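Local coordinates for extracellular solute-binding protein family 1 (Kribbella flavida, PDB 5IXP) that probably captures a solute outside the cell and hands it to an ABC transporter, at residues Y18-A23 with Q300-K305; D39-N44 with V63-K68; T132-V137 with N331-G336. All coordinates share one frame; numbering follows the deposited sequence.

Contact 1. Residues Y18-A23 with Q300-K305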
loop_
_atom_site.group_PDB
_atom_site.type_symbol
_atom_site.label_atom_id
_atom_site.label_comp_id
_atom_site.label_asym_id
_atom_site.label_seq_id
_atom_site.Cartn_x
_atom_site.Cartn_y
_atom_site.Cartn_z
ATOM N N TYR A 18 -9.592 -22.497 4.275
ATOM C CA TYR A 18 -9.978 -23.035 5.576
ATOM C C TYR A 18 -10.458 -24.471 5.442
ATOM O O TYR A 18 -10.135 -25.321 6.281
ATOM C CB TYR A 18 -11.082 -22.191 6.214
ATOM C CG TYR A 18 -10.759 -20.728 6.427
ATOM C CD1 TYR A 18 -9.488 -20.316 6.821
ATOM C CD2 TYR A 18 -11.748 -19.755 6.258
ATOM C CE1 TYR A 18 -9.203 -18.962 7.039
ATOM C CE2 TYR A 18 -11.474 -18.399 6.475
ATOM C CZ TYR A 18 -10.203 -18.014 6.864
ATOM O OH TYR A 18 -9.928 -16.677 7.073
ATOM N N ARG A 19 -11.245 -24.757 4.398
ATOM C CA ARG A 19 -11.717 -26.121 4.168
ATOM C C ARG A 19 -10.551 -27.063 3.914
ATOM O O ARG A 19 -10.520 -28.186 4.437
ATOM C CB ARG A 19 -12.686 -26.158 2.986
ATOM C CG ARG A 19 -13.932 -25.323 3.182
ATOM C CD ARG A 19 -14.908 -25.433 2.015
ATOM N NE ARG A 19 -15.988 -24.461 2.151
ATOM C CZ ARG A 19 -16.097 -23.351 1.430
ATOM N NH1 ARG A 19 -15.204 -23.073 0.484
ATOM N NH2 ARG A 19 -17.111 -22.523 1.644
ATOM N N GLU A 20 -9.586 -26.622 3.106
ATOM C CA GLU A 20 -8.413 -27.439 2.818
ATOM C C GLU A 20 -7.630 -27.742 4.086
ATOM O O GLU A 20 -7.221 -28.885 4.324
ATOM C CB GLU A 20 -7.524 -26.727 1.797
ATOM C CG GLU A 20 -8.152 -26.592 0.432
ATOM C CD GLU A 20 -7.300 -25.787 -0.528
ATOM O OE1 GLU A 20 -6.369 -25.095 -0.073
ATOM O OE2 GLU A 20 -7.566 -25.852 -1.739
ATOM N N TYR A 21 -7.408 -26.724 4.918
ATOM C CA TYR A 21 -6.623 -26.929 6.131
ATOM C C TYR A 21 -7.302 -27.916 7.073
ATOM O O TYR A 21 -6.641 -28.793 7.646
ATOM C CB TYR A 21 -6.399 -25.593 6.833
ATOM C CG TYR A 21 -5.318 -25.617 7.881
ATOM C CD1 TYR A 21 -3.980 -25.470 7.519
ATOM C CD2 TYR A 21 -5.626 -25.783 9.230
ATOM C CE1 TYR A 21 -2.976 -25.482 8.469
ATOM C CE2 TYR A 21 -4.627 -25.787 10.193
ATOM C CZ TYR A 21 -3.304 -25.638 9.800
ATOM O OH TYR A 21 -2.305 -25.638 10.733
ATOM N N GLU A 22 -8.619 -27.789 7.244
ATOM C CA GLU A 22 -9.335 -28.720 8.115
ATOM C C GLU A 22 -9.287 -30.140 7.570
ATOM O O GLU A 22 -9.240 -31.105 8.347
ATOM C CB GLU A 22 -10.786 -28.277 8.290
ATOM C CG GLU A 22 -10.966 -27.053 9.204
ATOM C CD GLU A 22 -12.425 -26.830 9.539
ATOM O OE1 GLU A 22 -13.249 -27.566 8.964
ATOM O OE2 GLU A 22 -12.752 -25.943 10.355
ATOM N N ALA A 23 -9.306 -30.293 6.248
ATOM C CA ALA A 23 -9.195 -31.632 5.675
ATOM C C ALA A 23 -7.836 -32.244 5.984
ATOM O O ALA A 23 -7.724 -33.457 6.222
ATOM C CB ALA A 23 -9.436 -31.581 4.166
ATOM N N GLN A 300 -0.782 -18.369 -1.344
ATOM C CA GLN A 300 -0.863 -17.040 -1.942
ATOM C C GLN A 300 -1.196 -17.120 -3.428
ATOM O O GLN A 300 -1.888 -16.238 -3.958
ATOM C CB GLN A 300 0.433 -16.270 -1.695
ATOM C CG GLN A 300 0.728 -16.073 -0.202
ATOM C CD GLN A 300 1.335 -14.712 0.092
ATOM O OE1 GLN A 300 1.447 -13.874 -0.793
ATOM N NE2 GLN A 300 1.730 -14.493 1.332
ATOM N N ILE A 301 -0.753 -18.179 -4.108
ATOM C CA ILE A 301 -1.158 -18.370 -5.499
ATOM C C ILE A 301 -2.656 -18.644 -5.593
ATOM O O ILE A 301 -3.343 -18.101 -6.465
ATOM C CB ILE A 301 -0.330 -19.491 -6.148
ATOM C CG1 ILE A 301 1.117 -19.022 -6.322
ATOM C CG2 ILE A 301 -0.961 -19.908 -7.483
ATOM C CD1 ILE A 301 2.085 -20.128 -6.621
ATOM N N LYS A 302 -3.193 -19.481 -4.697
ATOM C CA LYS A 302 -4.631 -19.742 -4.720
ATOM C C LYS A 302 -5.430 -18.461 -4.511
ATOM O O LYS A 302 -6.433 -18.226 -5.197
ATOM C CB LYS A 302 -5.004 -20.776 -3.659
ATOM C CG LYS A 302 -4.435 -22.147 -3.908
ATOM C CD LYS A 302 -4.676 -23.025 -2.689
ATOM C CE LYS A 302 -3.857 -24.293 -2.723
ATOM N NZ LYS A 302 -3.868 -24.964 -1.396
ATOM N N VAL A 303 -4.996 -17.619 -3.566
ATOM C CA VAL A 303 -5.677 -16.353 -3.306
ATOM C C VAL A 303 -5.566 -15.434 -4.515
ATOM O O VAL A 303 -6.536 -14.767 -4.897
ATOM C CB VAL A 303 -5.098 -15.699 -2.033
ATOM C CG1 VAL A 303 -5.599 -14.264 -1.873
ATOM C CG2 VAL A 303 -5.421 -16.553 -0.777
ATOM N N PHE A 304 -4.382 -15.384 -5.135
ATOM C CA PHE A 304 -4.207 -14.590 -6.348
ATOM C C PHE A 304 -5.214 -14.991 -7.427
ATOM O O PHE A 304 -5.825 -14.129 -8.067
ATOM C CB PHE A 304 -2.774 -14.744 -6.867
ATOM C CG PHE A 304 -2.535 -14.081 -8.198
ATOM C CD1 PHE A 304 -2.382 -12.706 -8.282
ATOM C CD2 PHE A 304 -2.436 -14.839 -9.364
ATOM C CE1 PHE A 304 -2.150 -12.089 -9.510
ATOM C CE2 PHE A 304 -2.206 -14.229 -10.589
ATOM C CZ PHE A 304 -2.061 -12.856 -10.662
ATOM N N LYS A 305 -5.404 -16.293 -7.646
ATOM C CA LYS A 305 -6.356 -16.696 -8.671
ATOM C C LYS A 305 -7.790 -16.453 -8.242
ATOM O O LYS A 305 -8.643 -16.188 -9.090
ATOM C CB LYS A 305 -6.149 -18.154 -9.061
ATOM C CG LYS A 305 -4.690 -18.506 -9.254
ATOM C CD LYS A 305 -4.536 -19.807 -9.980
ATOM C CE LYS A 305 -5.031 -20.949 -9.144
ATOM N NZ LYS A 305 -3.978 -22.001 -9.007
#
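Glu20 and Lys302 meet as a single salt bridge between two helices, a surface link in what is probably the first lobe of a periplasmic-binding-protein fold. Helix 15-24 is the connection of a beta-alpha-beta crossover, since strands 2-8 and 28-34 on either side of it in sequence pair in parallel. Helix 297-307 belongs to a much later part of the chain, and the two backbones stay well apart: the CA atoms of Glu20 and Lys302 are 11.4 Å from each other. Side-chain length must therefore bridge the gap.

Along the later helix, Gln300 first anchors the turn: its OE1 accepts from the backbone N of Ser312, while its O receives Phe304 N at 2.9 Å. Ile301 contributes the next main-chain bond, from Lys305 N to Ile301 O at 3.0 Å, so Lys302 rises from regular helix. Its CG stands beside the backbone N (chi1 -66°) and the remaining torsions are all extended, which sends the ammonium straight out toward Glu20. That ammonium also donates to Gln299 OE1, one residue before the segment, giving it a second polar partner. Val303 and Phe304, which follow, are both buried.

Glu20 comes from the opposite direction, likewise extended beyond CG, and touches Trp293 of helix 284-294 on its way. Two conformers were deposited for it, so the bridge describes one of them and need not be permanently made. Only 75 Å² is buried in all, consistent with a link made by one charged hydrogen bond rather than by apolar packing. Lys302 NZ lies 2.8 Å from Glu20 OE1, on the syn side but 34° out of the carboxylate plane, with Glu20 OE2 farther off at 3.8 Å.

Contact 2. Residues D39-N44 with V63-K68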
loop_
_atom_site.group_PDB
_atom_site.type_symbol
_atom_site.label_atom_id
_atom_site.label_comp_id
_atom_site.label_asym_id
_atom_site.label_seq_id
_atom_site.Cartn_x
_atom_site.Cartn_y
_atom_site.Cartn_z
ATOM N N ASP A 39 -12.968 -0.131 9.592
ATOM C CA ASP A 39 -12.843 0.689 10.796
ATOM C C ASP A 39 -13.299 -0.077 12.032
ATOM O O ASP A 39 -12.721 0.077 13.115
ATOM C CB ASP A 39 -13.637 1.988 10.657
ATOM C CG ASP A 39 -13.007 2.964 9.672
ATOM O OD1 ASP A 39 -11.776 2.904 9.445
ATOM O OD2 ASP A 39 -13.750 3.807 9.130
ATOM N N GLU A 40 -14.333 -0.914 11.900
ATOM C CA GLU A 40 -14.755 -1.645 13.085
ATOM C C GLU A 40 -13.826 -2.800 13.403
ATOM O O GLU A 40 -13.660 -3.140 14.578
ATOM C CB GLU A 40 -16.185 -2.126 12.943
ATOM C CG GLU A 40 -17.108 -1.146 13.641
ATOM C CD GLU A 40 -18.451 -1.149 13.055
ATOM O OE1 GLU A 40 -18.590 -1.788 11.995
ATOM O OE2 GLU A 40 -19.356 -0.526 13.647
ATOM N N HIS A 41 -13.212 -3.401 12.385
ATOM C CA HIS A 41 -12.168 -4.386 12.645
ATOM C C HIS A 41 -11.043 -3.772 13.475
ATOM O O HIS A 41 -10.589 -4.359 14.467
ATOM C CB HIS A 41 -11.637 -4.932 11.321
ATOM C CG HIS A 41 -10.501 -5.890 11.481
ATOM N ND1 HIS A 41 -10.686 -7.254 11.598
ATOM C CD2 HIS A 41 -9.163 -5.682 11.555
ATOM C CE1 HIS A 41 -9.509 -7.843 11.728
ATOM N NE2 HIS A 41 -8.568 -6.911 11.707
ATOM N N ILE A 42 -10.598 -2.572 13.089
ATOM C CA ILE A 42 -9.569 -1.851 13.842
ATOM C C ILE A 42 -10.038 -1.556 15.261
ATOM O O ILE A 42 -9.299 -1.756 16.233
ATOM C CB ILE A 42 -9.204 -0.541 13.124
ATOM C CG1 ILE A 42 -8.474 -0.805 11.825
ATOM C CG2 ILE A 42 -8.394 0.363 14.045
ATOM C CD1 ILE A 42 -8.494 0.395 10.933
ATOM N N LYS A 43 -11.257 -1.030 15.396
ATOM C CA LYS A 43 -11.774 -0.699 16.720
ATOM C C LYS A 43 -11.866 -1.935 17.606
ATOM O O LYS A 43 -11.545 -1.875 18.798
ATOM C CB LYS A 43 -13.141 -0.029 16.601
ATOM C CG LYS A 43 -13.086 1.425 16.182
ATOM C CD LYS A 43 -14.431 2.085 16.415
ATOM C CE LYS A 43 -14.975 2.687 15.140
ATOM N NZ LYS A 43 -14.103 3.784 14.626
ATOM N N ASN A 44 -12.310 -3.065 17.045
ATOM C CA ASN A 44 -12.336 -4.305 17.816
ATOM C C ASN A 44 -10.939 -4.663 18.278
ATOM O O ASN A 44 -10.729 -5.047 19.431
ATOM C CB ASN A 44 -12.891 -5.456 16.979
ATOM C CG ASN A 44 -14.343 -5.280 16.635
ATOM O OD1 ASN A 44 -15.061 -4.529 17.291
ATOM N ND2 ASN A 44 -14.797 -6.001 15.613
ATOM N N VAL A 63 -0.995 -3.071 6.565
ATOM C CA VAL A 63 0.341 -2.540 6.819
ATOM C C VAL A 63 0.282 -1.099 7.311
ATOM O O VAL A 63 1.173 -0.655 8.049
ATOM C CB VAL A 63 1.235 -2.669 5.569
ATOM C CG1 VAL A 63 0.719 -1.780 4.426
ATOM C CG2 VAL A 63 2.687 -2.352 5.937
ATOM N N SER A 64 -0.761 -0.348 6.951
ATOM C CA SER A 64 -0.759 1.045 7.390
ATOM C C SER A 64 -1.081 1.204 8.872
ATOM O O SER A 64 -0.857 2.292 9.416
ATOM C CB SER A 64 -1.731 1.887 6.565
ATOM O OG SER A 64 -3.069 1.509 6.825
ATOM N N TRP A 65 -1.596 0.155 9.531
ATOM C CA TRP A 65 -1.890 0.180 10.964
ATOM C C TRP A 65 -0.781 -0.397 11.819
ATOM O O TRP A 65 -0.745 -0.125 13.024
ATOM C CB TRP A 65 -3.135 -0.647 11.324
ATOM C CG TRP A 65 -4.258 -0.630 10.395
ATOM C CD1 TRP A 65 -4.595 0.358 9.532
ATOM C CD2 TRP A 65 -5.226 -1.672 10.224
ATOM N NE1 TRP A 65 -5.708 -0.002 8.818
ATOM C CE2 TRP A 65 -6.118 -1.246 9.227
ATOM C CE3 TRP A 65 -5.414 -2.927 10.812
ATOM C CZ2 TRP A 65 -7.185 -2.025 8.806
ATOM C CZ3 TRP A 65 -6.469 -3.701 10.399
ATOM C CH2 TRP A 65 -7.352 -3.246 9.405
ATOM N N ILE A 66 0.071 -1.249 11.244
ATOM C CA ILE A 66 0.910 -2.126 12.057
ATOM C C ILE A 66 1.928 -1.340 12.878
ATOM O O ILE A 66 2.401 -1.844 13.909
ATOM C CB ILE A 66 1.564 -3.206 11.175
ATOM C CG1 ILE A 66 2.076 -4.361 12.045
ATOM C CG2 ILE A 66 2.662 -2.621 10.297
ATOM C CD1 ILE A 66 2.402 -5.628 11.265
ATOM N N TYR A 67 2.238 -0.098 12.482
ATOM C CA TYR A 67 3.135 0.740 13.278
ATOM C C TYR A 67 2.635 0.862 14.712
ATOM O O TYR A 67 3.427 0.833 15.659
ATOM C CB TYR A 67 3.277 2.133 12.642
ATOM C CG TYR A 67 2.056 3.030 12.814
ATOM C CD1 TYR A 67 1.041 3.043 11.868
ATOM C CD2 TYR A 67 1.917 3.856 13.928
ATOM C CE1 TYR A 67 -0.080 3.845 12.022
ATOM C CE2 TYR A 67 0.794 4.659 14.098
ATOM C CZ TYR A 67 -0.201 4.648 13.139
ATOM O OH TYR A 67 -1.321 5.445 13.288
ATOM N N LYS A 68 1.317 0.993 14.886
ATOM C CA LYS A 68 0.743 1.166 16.214
ATOM C C LYS A 68 0.923 -0.086 17.062
ATOM O O LYS A 68 1.046 0.004 18.287
ATOM C CB LYS A 68 -0.737 1.535 16.083
ATOM C CG LYS A 68 -1.478 1.697 17.400
ATOM C CD LYS A 68 -2.716 2.573 17.242
ATOM C CE LYS A 68 -3.630 2.469 18.466
ATOM N NZ LYS A 68 -4.913 3.216 18.292
#
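His41 NE2, whose ring meets Trp65 across the contact, donates to the backbone O of Ala60 in strand 58-62, a bond that ties helix 38-51 to the sheet and restricts rotation of the imidazole. With CG anti to the backbone N (chi1 176°), the ring extends toward Trp65 and brings CD2 to 3.5 Å from Trp65 CZ3. That indole carbon comes to the edge of the imidazole near its plane; the two ring planes are inclined by 39°, and neither ring lies over the other's face. Ile42 supplies the facial contact instead. Its CG1 sits 3.4 Å from the centroid of the six-membered ring of Trp65, only 8° off the normal, a CH-pi interaction; CD1 lies over the same face, 3.4 Å from Trp65 CE2. Trp65 has a second deposited conformer, so this describes one of its positions. Phe9 meets the rings of both His41 and Trp65, making an aromatic cluster, and Lys68 adds a salt bridge to Glu46 of helix 38-51. Trp65 and Phe9 follow the ends of parallel strands 58-62 and 2-8, the edge of an alpha/beta lobe where binding proteins of this fold commonly place their ligand cleft.

Contact 3. Residues T132-V137 with N331-G336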
loop_
_atom_site.group_PDB
_atom_site.type_symbol
_atom_site.label_atom_id
_atom_site.label_comp_id
_atom_site.label_asym_id
_atom_site.label_seq_id
_atom_site.Cartn_x
_atom_site.Cartn_y
_atom_site.Cartn_z
ATOM N N THR A 132 3.695 6.532 -26.331
ATOM C CA THR A 132 2.567 5.750 -25.832
ATOM C C THR A 132 2.920 4.305 -25.529
ATOM O O THR A 132 2.246 3.682 -24.703
ATOM C CB THR A 132 1.408 5.765 -26.839
ATOM O OG1 THR A 132 1.895 5.332 -28.112
ATOM C CG2 THR A 132 0.818 7.170 -26.971
ATOM N N ASP A 133 3.939 3.755 -26.185
ATOM C CA ASP A 133 4.384 2.401 -25.895
ATOM C C ASP A 133 4.914 2.339 -24.470
ATOM O O ASP A 133 5.740 3.166 -24.075
ATOM C CB ASP A 133 5.478 1.996 -26.876
ATOM C CG ASP A 133 5.881 0.538 -26.734
ATOM O OD1 ASP A 133 6.500 0.174 -25.711
ATOM O OD2 ASP A 133 5.594 -0.243 -27.661
ATOM N N ARG A 134 4.451 1.347 -23.699
ATOM C CA ARG A 134 4.820 1.307 -22.284
ATOM C C ARG A 134 6.328 1.165 -22.085
ATOM O O ARG A 134 6.859 1.618 -21.065
ATOM C CB ARG A 134 4.061 0.183 -21.555
ATOM C CG ARG A 134 4.483 -1.237 -21.895
ATOM C CD ARG A 134 3.685 -2.270 -21.080
ATOM N NE ARG A 134 2.272 -2.268 -21.458
ATOM C CZ ARG A 134 1.749 -3.015 -22.429
ATOM N NH1 ARG A 134 0.455 -2.926 -22.707
ATOM N NH2 ARG A 134 2.515 -3.854 -23.121
ATOM N N ALA A 135 7.042 0.557 -23.042
ATOM C CA ALA A 135 8.494 0.471 -22.903
ATOM C C ALA A 135 9.149 1.836 -23.070
ATOM O O ALA A 135 10.142 2.137 -22.397
ATOM C CB ALA A 135 9.068 -0.535 -23.903
ATOM N N GLU A 136 8.593 2.680 -23.935
ATOM C CA GLU A 136 9.110 4.037 -24.080
ATOM C C GLU A 136 8.662 4.938 -22.935
ATOM O O GLU A 136 9.436 5.786 -22.471
ATOM C CB GLU A 136 8.659 4.620 -25.417
ATOM C CG GLU A 136 9.205 3.871 -26.626
ATOM C CD GLU A 136 10.710 4.015 -26.759
ATOM O OE1 GLU A 136 11.261 5.003 -26.233
ATOM O OE2 GLU A 136 11.342 3.146 -27.396
ATOM N N VAL A 137 7.412 4.789 -22.487
ATOM C CA VAL A 137 6.918 5.600 -21.371
ATOM C C VAL A 137 7.738 5.340 -20.114
ATOM O O VAL A 137 8.052 6.267 -19.354
ATOM C CB VAL A 137 5.416 5.331 -21.145
ATOM C CG1 VAL A 137 4.933 5.942 -19.818
ATOM C CG2 VAL A 137 4.599 5.884 -22.320
ATOM N N ASN A 331 -4.832 -2.278 -22.141
ATOM C CA ASN A 331 -4.125 -2.502 -23.407
ATOM C C ASN A 331 -3.366 -3.829 -23.398
ATOM O O ASN A 331 -2.258 -3.939 -23.926
ATOM C CB ASN A 331 -3.181 -1.331 -23.720
ATOM C CG ASN A 331 -2.652 -1.368 -25.152
ATOM O OD1 ASN A 331 -3.364 -1.756 -26.074
ATOM N ND2 ASN A 331 -1.397 -0.975 -25.335
ATOM N N ASN A 332 -3.969 -4.852 -22.782
ATOM C CA ASN A 332 -3.365 -6.183 -22.713
ATOM C C ASN A 332 -1.982 -6.134 -22.074
ATOM O O ASN A 332 -1.070 -6.848 -22.487
ATOM C CB ASN A 332 -3.284 -6.836 -24.096
ATOM C CG ASN A 332 -4.629 -7.266 -24.609
ATOM O OD1 ASN A 332 -5.369 -7.965 -23.922
ATOM N ND2 ASN A 332 -4.955 -6.855 -25.823
ATOM N N ALA A 333 -1.819 -5.280 -21.070
ATOM C CA ALA A 333 -0.519 -5.156 -20.431
ATOM C C ALA A 333 -0.152 -6.465 -19.738
ATOM O O ALA A 333 -1.022 -7.134 -19.169
ATOM C CB ALA A 333 -0.511 -4.009 -19.419
ATOM N N PRO A 334 1.123 -6.862 -19.775
ATOM C CA PRO A 334 1.574 -8.080 -19.067
ATOM C C PRO A 334 1.750 -7.807 -17.576
ATOM O O PRO A 334 2.859 -7.765 -17.033
ATOM C CB PRO A 334 2.892 -8.399 -19.778
ATOM C CG PRO A 334 3.427 -7.017 -20.149
ATOM C CD PRO A 334 2.223 -6.189 -20.494
ATOM N N VAL A 335 0.622 -7.601 -16.887
ATOM C CA VAL A 335 0.679 -7.088 -15.514
ATOM C C VAL A 335 1.319 -8.092 -14.561
ATOM O O VAL A 335 1.911 -7.699 -13.549
ATOM C CB VAL A 335 -0.723 -6.675 -15.024
ATOM C CG1 VAL A 335 -1.232 -5.482 -15.820
ATOM C CG2 VAL A 335 -1.705 -7.858 -15.121
ATOM N N GLY A 336 1.217 -9.392 -14.850
ATOM C CA GLY A 336 1.894 -10.366 -14.010
ATOM C C GLY A 336 3.389 -10.126 -13.968
ATOM O O GLY A 336 3.995 -10.044 -12.895
HETATM O O HOH W 1 0.535 -5.133 -25.102
#
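An inverse gamma turn centred on Pro334, at the entry to helix 335-344, provides the surface on which Arg134 from the start of helix 134-138 lays its guanidinium. Ala333 CA and Pro334 CD lie over one face of that flat group, the first 3.3 Å from Arg134 NH1 and the second 3.5 Å from Arg134 NH2. Asn331 O approaches in the plane at the edge, where NH1 donates to it over 3.1 Å; with an angle of 129° at the hydrogen this bond is weak. A water gives a second route between the same groups, accepting from Arg134 NH2 at 3.1 Å and donating to Asn331 O at 3.3 Å. To reach this place, CG of Arg134 stands between the backbone N and the carbonyl carbon (chi1 71°), and the chain then bends at chi3. Behind it, Asp133 caps the helix, its OD1 taking Ala135 N at 2.8 Å through the anti lone pair. Asp258 of strand 257-260 is the common anchor: its OD1 forms a salt bridge with Arg134 NH1, and its OD2 accepts from Asn331 ND2. Asp258 thus probably balances much of the charge of Arg134, and its salt bridge, the weak bond and the water together help hold the guanidinium flat against Ala333 and Pro334.

How the contacts relate
Contacts 1 and 2, with centres 24 Å apart, probably both belong to the first lobe and draw on successive helices, 15-24 and 38-51, that connect the parallel strands 2-8, 28-34 and 58-62. Contact 2 is local and nested within the long chain loop that contact 1 closes. Contact 3 lies beside strands 108-121 and 257-260, its centre about 35 Å from that of contact 2 and on the opposite side of the chain's centre. Its segments alternate with those of contact 1, whose nearest atoms are about 6 Å away. Late chain segments thus return to earlier ones in both contacts 1 and 3, consistent with the multiple lobe crossings known in this fold.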